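Local coordinates for protein flavin-dependent thymidylate synthase (PDB 6J61) that probably catalyses the reductive methylation of dUMP to dTMP as a flavin-dependent homotetramer, taking the methyl group from methylenetetrahydrofolate and reducing power from NADPH, at residues 16-21 and 167-172; 78-83 and 194-199. One frame throughout, in Å; residues are numbered along the deposited sequence.

Contact 1: 16-21 and 167-172; sequences RLVDQM and EFYWKQ
Tyr169 reaches across from strand 165-173 to meet Val18 and Arg16 on strand 13-21. Both strands belong to the antiparallel sheet of the ThyX fold, with strand 65-73 between them. They are therefore not hydrogen-bonded to each other, and the CA atoms of Val18 and Tyr169 stay 8.5 Å apart. The contact passes over the middle strand on one side of the sheet.

From CB, the Tyr169 side chain leans toward strand 13-21 as it lengthens. CE2 is the first ring atom to touch, 4.0 Å from Val18 CG1. CZ follows, 4.1 Å from Val18 CG2. The hydroxyl OH ends 4.1 Å from that same methyl and 3.8 Å from Arg16 NH2. This last distance is a plain approach, and the guanidinium plane is turned 76° from the ring. The polar ends are bonded elsewhere: Tyr169 OH to Ser34 O of the second subunit, and Arg16 NH2 to His69 ND1. The imidazole of His69 also meets the tyrosine ring.

With CG1 anti to the backbone N (chi1 175°), Val18 turns both methyls to the phenol. A classic beta bulge sets Val18 and Asp19 together opposite Lys67 of strand 65-73. A phenylalanine in place of Tyr169 would probably leave Ser34 O of the second subunit without its hydroxyl partner. The contact is mainly apolar and has no hydrogen bond across it, while the phenol oxygen ties this side of the sheet to the neighbouring subunit.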
# COMPACT_ATOMS: atom_id res chain seq x y z
N ARG A 16 -21.55 11.64 3.73
CA ARG A 16 -21.36 12.78 4.63
C ARG A 16 -19.87 13.07 4.87
O ARG A 16 -19.10 12.17 5.22
CB ARG A 16 -22.08 12.49 5.97
CG ARG A 16 -21.82 13.50 7.10
CD ARG A 16 -22.80 13.31 8.28
NE ARG A 16 -22.42 12.23 9.18
CZ ARG A 16 -21.42 12.31 10.06
NH1 ARG A 16 -20.70 13.42 10.16
NH2 ARG A 16 -21.12 11.27 10.84
N LEU A 17 -19.44 14.31 4.67
CA LEU A 17 -18.04 14.65 4.90
C LEU A 17 -17.79 14.77 6.41
O LEU A 17 -18.26 15.70 7.05
CB LEU A 17 -17.67 15.98 4.23
CG LEU A 17 -16.22 16.41 4.49
CD1 LEU A 17 -15.29 15.43 3.81
CD2 LEU A 17 -15.96 17.81 3.98
N VAL A 18 -17.04 13.83 6.97
CA VAL A 18 -16.77 13.88 8.40
C VAL A 18 -15.65 14.86 8.71
O VAL A 18 -15.84 15.77 9.53
CB VAL A 18 -16.46 12.46 8.93
CG1 VAL A 18 -16.05 12.50 10.39
CG2 VAL A 18 -17.71 11.60 8.78
N ASP A 19 -14.49 14.72 8.05
CA ASP A 19 -13.39 15.66 8.27
C ASP A 19 -12.62 15.89 6.98
O ASP A 19 -12.86 15.22 5.98
CB ASP A 19 -12.43 15.15 9.35
CG ASP A 19 -11.60 16.27 9.98
OD1 ASP A 19 -11.76 17.44 9.56
OD2 ASP A 19 -10.79 15.99 10.89
N GLN A 20 -11.69 16.85 7.01
CA GLN A 20 -10.90 17.16 5.84
C GLN A 20 -9.59 17.80 6.28
O GLN A 20 -9.59 18.72 7.09
CB GLN A 20 -11.67 18.13 4.94
CG GLN A 20 -11.07 18.33 3.56
CD GLN A 20 -11.60 19.58 2.85
OE1 GLN A 20 -12.81 19.83 2.81
NE2 GLN A 20 -10.69 20.35 2.27
N MET A 21 -8.47 17.32 5.74
CA MET A 21 -7.17 17.88 6.07
C MET A 21 -6.57 18.57 4.85
O MET A 21 -6.10 17.91 3.91
CB MET A 21 -6.20 16.81 6.58
CG MET A 21 -4.83 17.38 6.92
SD MET A 21 -3.60 16.21 7.49
CE MET A 21 -3.16 15.51 5.98
N GLU A 167 -23.00 0.63 6.88
CA GLU A 167 -22.34 1.92 7.03
C GLU A 167 -20.88 1.76 7.33
O GLU A 167 -20.46 0.75 7.91
CB GLU A 167 -22.94 2.73 8.17
CG GLU A 167 -24.42 2.92 8.13
CD GLU A 167 -24.89 3.83 9.25
OE1 GLU A 167 -26.11 3.84 9.51
OE2 GLU A 167 -24.05 4.54 9.86
N PHE A 168 -20.11 2.78 6.96
CA PHE A 168 -18.68 2.79 7.21
C PHE A 168 -18.05 4.17 7.07
O PHE A 168 -18.65 5.11 6.54
CB PHE A 168 -17.97 1.82 6.26
CG PHE A 168 -18.21 2.10 4.79
CD1 PHE A 168 -19.29 1.52 4.13
CD2 PHE A 168 -17.33 2.91 4.07
CE1 PHE A 168 -19.48 1.71 2.75
CE2 PHE A 168 -17.51 3.11 2.69
CZ PHE A 168 -18.59 2.51 2.03
N TYR A 169 -16.83 4.28 7.57
CA TYR A 169 -16.04 5.50 7.48
C TYR A 169 -15.02 5.23 6.39
O TYR A 169 -14.34 4.21 6.41
CB TYR A 169 -15.33 5.78 8.81
CG TYR A 169 -16.08 6.73 9.71
CD1 TYR A 169 -17.47 6.63 9.86
CD2 TYR A 169 -15.41 7.73 10.42
CE1 TYR A 169 -18.16 7.51 10.68
CE2 TYR A 169 -16.10 8.62 11.25
CZ TYR A 169 -17.47 8.50 11.38
OH TYR A 169 -18.18 9.36 12.20
N TRP A 170 -14.91 6.15 5.44
CA TRP A 170 -13.97 6.00 4.34
C TRP A 170 -12.99 7.17 4.40
O TRP A 170 -13.37 8.33 4.29
CB TRP A 170 -14.75 5.98 3.01
CG TRP A 170 -13.92 5.77 1.77
CD1 TRP A 170 -13.50 6.73 0.88
CD2 TRP A 170 -13.41 4.53 1.28
NE1 TRP A 170 -12.76 6.16 -0.13
CE2 TRP A 170 -12.69 4.81 0.09
CE3 TRP A 170 -13.49 3.20 1.72
CZ2 TRP A 170 -12.05 3.82 -0.65
CZ3 TRP A 170 -12.85 2.21 0.98
CH2 TRP A 170 -12.14 2.52 -0.19
N LYS A 171 -11.71 6.84 4.62
CA LYS A 171 -10.64 7.84 4.71
C LYS A 171 -9.69 7.67 3.53
O LYS A 171 -9.07 6.61 3.37
CB LYS A 171 -9.86 7.67 6.01
CG LYS A 171 -8.94 8.84 6.32
CD LYS A 171 -7.53 8.66 5.79
CE LYS A 171 -6.72 7.76 6.67
NZ LYS A 171 -5.40 7.39 6.07
N GLN A 172 -9.55 8.71 2.71
CA GLN A 172 -8.68 8.61 1.55
C GLN A 172 -8.10 9.94 1.10
O GLN A 172 -8.75 10.97 1.17
CB GLN A 172 -9.47 7.97 0.40
CG GLN A 172 -8.65 7.56 -0.80
CD GLN A 172 -9.42 6.63 -1.70
OE1 GLN A 172 -10.61 6.85 -1.96
NE2 GLN A 172 -8.77 5.57 -2.17

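Contact 2: 78-83 and 194-199; sequences RQWFRH and RQYARA. With FAD (flavin-adenine dinucleotide), chain N; PO4 (phosphate ion), chain L.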
# COMPACT_ATOMS: atom_id res chain seq x y z
N ARG A 78 -18.82 -3.68 -1.50
CA ARG A 78 -17.79 -4.59 -1.96
C ARG A 78 -16.96 -4.06 -3.14
O ARG A 78 -15.76 -4.35 -3.23
CB ARG A 78 -18.40 -5.95 -2.31
CG ARG A 78 -18.70 -6.77 -1.07
CD ARG A 78 -19.52 -8.01 -1.36
NE ARG A 78 -18.79 -9.02 -2.12
CZ ARG A 78 -19.13 -9.42 -3.35
NH1 ARG A 78 -20.19 -8.90 -3.95
NH2 ARG A 78 -18.42 -10.37 -3.96
N GLN A 79 -17.58 -3.30 -4.03
CA GLN A 79 -16.87 -2.73 -5.17
C GLN A 79 -16.06 -1.57 -4.65
O GLN A 79 -14.94 -1.30 -5.08
CB GLN A 79 -17.85 -2.22 -6.22
CG GLN A 79 -18.97 -3.19 -6.49
CD GLN A 79 -19.80 -2.79 -7.68
OE1 GLN A 79 -20.20 -1.64 -7.79
NE2 GLN A 79 -20.07 -3.74 -8.56
N TRP A 80 -16.65 -0.87 -3.70
CA TRP A 80 -15.99 0.26 -3.10
C TRP A 80 -14.72 -0.20 -2.37
O TRP A 80 -13.68 0.46 -2.44
CB TRP A 80 -16.93 0.94 -2.12
CG TRP A 80 -16.59 2.36 -1.81
CD1 TRP A 80 -15.36 2.87 -1.52
CD2 TRP A 80 -17.51 3.45 -1.72
NE1 TRP A 80 -15.45 4.22 -1.25
CE2 TRP A 80 -16.77 4.60 -1.37
CE3 TRP A 80 -18.89 3.56 -1.90
CZ2 TRP A 80 -17.36 5.85 -1.19
CZ3 TRP A 80 -19.48 4.81 -1.72
CH2 TRP A 80 -18.72 5.93 -1.37
N PHE A 81 -14.81 -1.34 -1.69
CA PHE A 81 -13.67 -1.83 -0.92
C PHE A 81 -12.54 -2.43 -1.75
O PHE A 81 -11.48 -2.74 -1.21
CB PHE A 81 -14.14 -2.82 0.16
CG PHE A 81 -15.05 -2.22 1.20
CD1 PHE A 81 -15.38 -0.86 1.16
CD2 PHE A 81 -15.62 -3.01 2.19
CE1 PHE A 81 -16.26 -0.30 2.11
CE2 PHE A 81 -16.50 -2.46 3.14
CZ PHE A 81 -16.81 -1.11 3.09
N ARG A 82 -12.78 -2.60 -3.05
CA ARG A 82 -11.75 -3.13 -3.95
C ARG A 82 -10.58 -2.17 -3.99
O ARG A 82 -9.49 -2.53 -4.44
CB ARG A 82 -12.31 -3.30 -5.37
CG ARG A 82 -13.28 -4.46 -5.54
CD ARG A 82 -12.59 -5.80 -5.35
NE ARG A 82 -13.53 -6.91 -5.23
CZ ARG A 82 -14.45 -7.21 -6.14
NH1 ARG A 82 -14.56 -6.49 -7.25
NH2 ARG A 82 -15.28 -8.23 -5.93
N HIS A 83 -10.82 -0.94 -3.54
CA HIS A 83 -9.82 0.11 -3.50
C HIS A 83 -9.10 -0.01 -2.16
O HIS A 83 -9.62 0.36 -1.10
CB HIS A 83 -10.50 1.48 -3.63
CG HIS A 83 -11.21 1.66 -4.94
ND1 HIS A 83 -10.64 2.30 -6.02
CD2 HIS A 83 -12.43 1.24 -5.35
CE1 HIS A 83 -11.47 2.26 -7.04
NE2 HIS A 83 -12.57 1.62 -6.66
N ARG A 194 -21.88 4.49 -9.15
CA ARG A 194 -21.61 5.72 -9.88
C ARG A 194 -22.25 6.88 -9.13
O ARG A 194 -21.63 7.93 -8.95
CB ARG A 194 -22.19 5.68 -11.30
CG ARG A 194 -21.56 4.64 -12.20
CD ARG A 194 -21.27 5.23 -13.57
NE ARG A 194 -22.46 5.73 -14.24
CZ ARG A 194 -23.42 4.95 -14.72
NH1 ARG A 194 -23.31 3.63 -14.61
NH2 ARG A 194 -24.47 5.47 -15.32
N GLN A 195 -23.49 6.68 -8.69
CA GLN A 195 -24.23 7.71 -7.97
C GLN A 195 -23.49 8.12 -6.71
O GLN A 195 -23.45 9.29 -6.37
CB GLN A 195 -25.65 7.22 -7.62
CG GLN A 195 -26.46 6.71 -8.82
CD GLN A 195 -26.18 7.49 -10.11
OE1 GLN A 195 -26.34 8.71 -10.16
NE2 GLN A 195 -25.73 6.78 -11.15
N TYR A 196 -22.89 7.15 -6.03
CA TYR A 196 -22.13 7.48 -4.82
C TYR A 196 -20.90 8.29 -5.20
O TYR A 196 -20.50 9.21 -4.48
CB TYR A 196 -21.71 6.20 -4.08
CG TYR A 196 -22.78 5.67 -3.16
CD1 TYR A 196 -22.92 6.19 -1.86
CD2 TYR A 196 -23.67 4.68 -3.58
CE1 TYR A 196 -23.94 5.73 -1.02
CE2 TYR A 196 -24.68 4.22 -2.75
CZ TYR A 196 -24.81 4.75 -1.47
OH TYR A 196 -25.84 4.33 -0.66
N ALA A 197 -20.28 7.95 -6.32
CA ALA A 197 -19.10 8.68 -6.77
C ALA A 197 -19.50 10.12 -7.15
O ALA A 197 -18.72 11.06 -6.95
CB ALA A 197 -18.46 7.95 -7.97
N ARG A 198 -20.71 10.29 -7.68
CA ARG A 198 -21.18 11.62 -8.05
C ARG A 198 -21.31 12.48 -6.79
O ARG A 198 -20.87 13.64 -6.75
CB ARG A 198 -22.55 11.54 -8.76
CG ARG A 198 -22.52 10.92 -10.15
CD ARG A 198 -23.58 11.58 -11.05
NE ARG A 198 -24.49 10.62 -11.68
CZ ARG A 198 -24.27 10.00 -12.84
NH1 ARG A 198 -23.16 10.23 -13.53
NH2 ARG A 198 -25.17 9.14 -13.32
N ALA A 199 -21.90 11.90 -5.76
CA ALA A 199 -22.06 12.60 -4.49
C ALA A 199 -20.69 13.08 -4.01
O ALA A 199 -20.51 14.26 -3.68
CB ALA A 199 -22.67 11.66 -3.48
PA FAD N . -6.70 0.88 -5.35
O1A FAD N . -7.13 -0.38 -4.69
O2A FAD N . -7.12 2.14 -4.42
O5B FAD N . -5.11 0.85 -5.52
C5B FAD N . -4.69 1.97 -6.32
C4B FAD N . -3.27 1.67 -6.79
O4B FAD N . -2.41 1.54 -5.63
C3B FAD N . -3.20 0.34 -7.52
O3B FAD N . -3.47 0.45 -8.92
C2B FAD N . -1.80 -0.16 -7.23
O2B FAD N . -0.88 0.35 -8.20
C1B FAD N . -1.52 0.38 -5.79
N9A FAD N . -1.78 -0.64 -4.72
C8A FAD N . -2.60 -0.47 -3.63
N7A FAD N . -2.60 -1.54 -2.88
C5A FAD N . -1.78 -2.47 -3.42
C6A FAD N . -1.38 -3.79 -3.07
N6A FAD N . -1.87 -4.39 -1.93
N1A FAD N . -0.51 -4.45 -3.87
C2A FAD N . -0.02 -3.88 -4.99
N3A FAD N . -0.37 -2.64 -5.36
C4A FAD N . -1.23 -1.91 -4.62
N1 FAD N . -12.24 -7.05 -9.92
C2 FAD N . -12.48 -8.36 -9.75
O2 FAD N . -12.12 -8.88 -8.71
N3 FAD N . -13.10 -9.12 -10.69
C4 FAD N . -13.53 -8.61 -11.89
O4 FAD N . -14.08 -9.31 -12.72
C4X FAD N . -13.29 -7.15 -12.14
N5 FAD N . -13.65 -6.53 -13.27
C5X FAD N . -13.42 -5.20 -13.47
C6 FAD N . -13.83 -4.59 -14.71
C7 FAD N . -13.59 -3.23 -14.94
C7M FAD N . -14.04 -2.63 -16.25
C8 FAD N . -12.95 -2.43 -13.93
C8M FAD N . -12.69 -0.96 -14.16
C9 FAD N . -12.54 -3.00 -12.72
C9A FAD N . -12.76 -4.40 -12.45
N10 FAD N . -12.35 -5.02 -11.22
C10 FAD N . -12.60 -6.38 -11.04
C1' FAD N . -11.68 -4.26 -10.14
C2' FAD N . -10.18 -4.00 -10.39
O2' FAD N . -9.48 -5.22 -10.66
C3' FAD N . -9.55 -3.28 -9.17
O3' FAD N . -9.56 -4.17 -8.03
C4' FAD N . -10.33 -1.97 -8.82
O4' FAD N . -10.67 -1.25 -10.02
C5' FAD N . -9.47 -1.08 -7.92
O5' FAD N . -8.49 -0.44 -8.74
P FAD N . -7.16 -0.17 -7.88
O1P FAD N . -6.73 -1.43 -7.19
O2P FAD N . -6.03 0.32 -8.89
O3P FAD N . -7.48 1.04 -6.79
P PO4 L . -18.84 -7.34 -8.37
O1 PO4 L . -19.86 -6.43 -7.78
O2 PO4 L . -19.37 -8.72 -8.40
O3 PO4 L . -17.61 -7.30 -7.55
O4 PO4 L . -18.53 -6.89 -9.75
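Trp80 and Tyr196 pack one helix of the ThyX fold against another: helix 74-80 leads into the type I turn from Trp80 to His83, and Tyr196 lies on helix 191-207. The two side chains cross at about a right angle. Their ring planes stand at 66°, an oblique pair, with the tyrosine centroid 5.8 Å from that of the indole six-membered ring. The indole brings CZ3 to the root of the tyrosine, 3.5 Å from Tyr196 CB. Tyr196 CD1 lies in the indole plane, at its edge. Trp80 takes CG opposite its backbone N (chi1 -159°), which carries the ring toward helix 191-207. Phe180 stacks on the indole. Tyr196 OH bonds to Lys71 O on strand 65-73.

Gln79, Arg82 and His83 face the ligands. FAD O2 lies over one face of the Arg82 guanidinium, and the phosphate is at its edge. Arg82 NH2 also pairs with Glu90 of the third subunit, whose Ser92, Gly93 and Arg157 bond to the phosphate. This ion probably comes from the crystallisation liquor, in a site predicted to bind dUMP. Its O1 accepts a bond from Gln79 NE2 at 2.8 Å, and its O3 one from Arg82 NH2 at 3.0 Å.

Contact 1 is partly buried and lies on the sheet, between strands 13-21 and 165-173. Contact 2 is buried, joins two helices and shares no strand or helix with contact 1. Strand 65-73 lies beside both: His69 meets Tyr169, and Val70 touches Trp80 and Tyr196. The contacts also touch directly. Trp170 and Phe168 each meet Trp80 edge-to-face, and Phe168 meets Phe81 in the same way. Neither contact has a hydrogen bond across its segments. In contact 1, Arg16 bonds to His69 and Tyr169 to the second subunit. In contact 2, Tyr196 also bonds into the sheet, while the groups facing FAD, phosphate and the third subunit lie beside the aromatic pair.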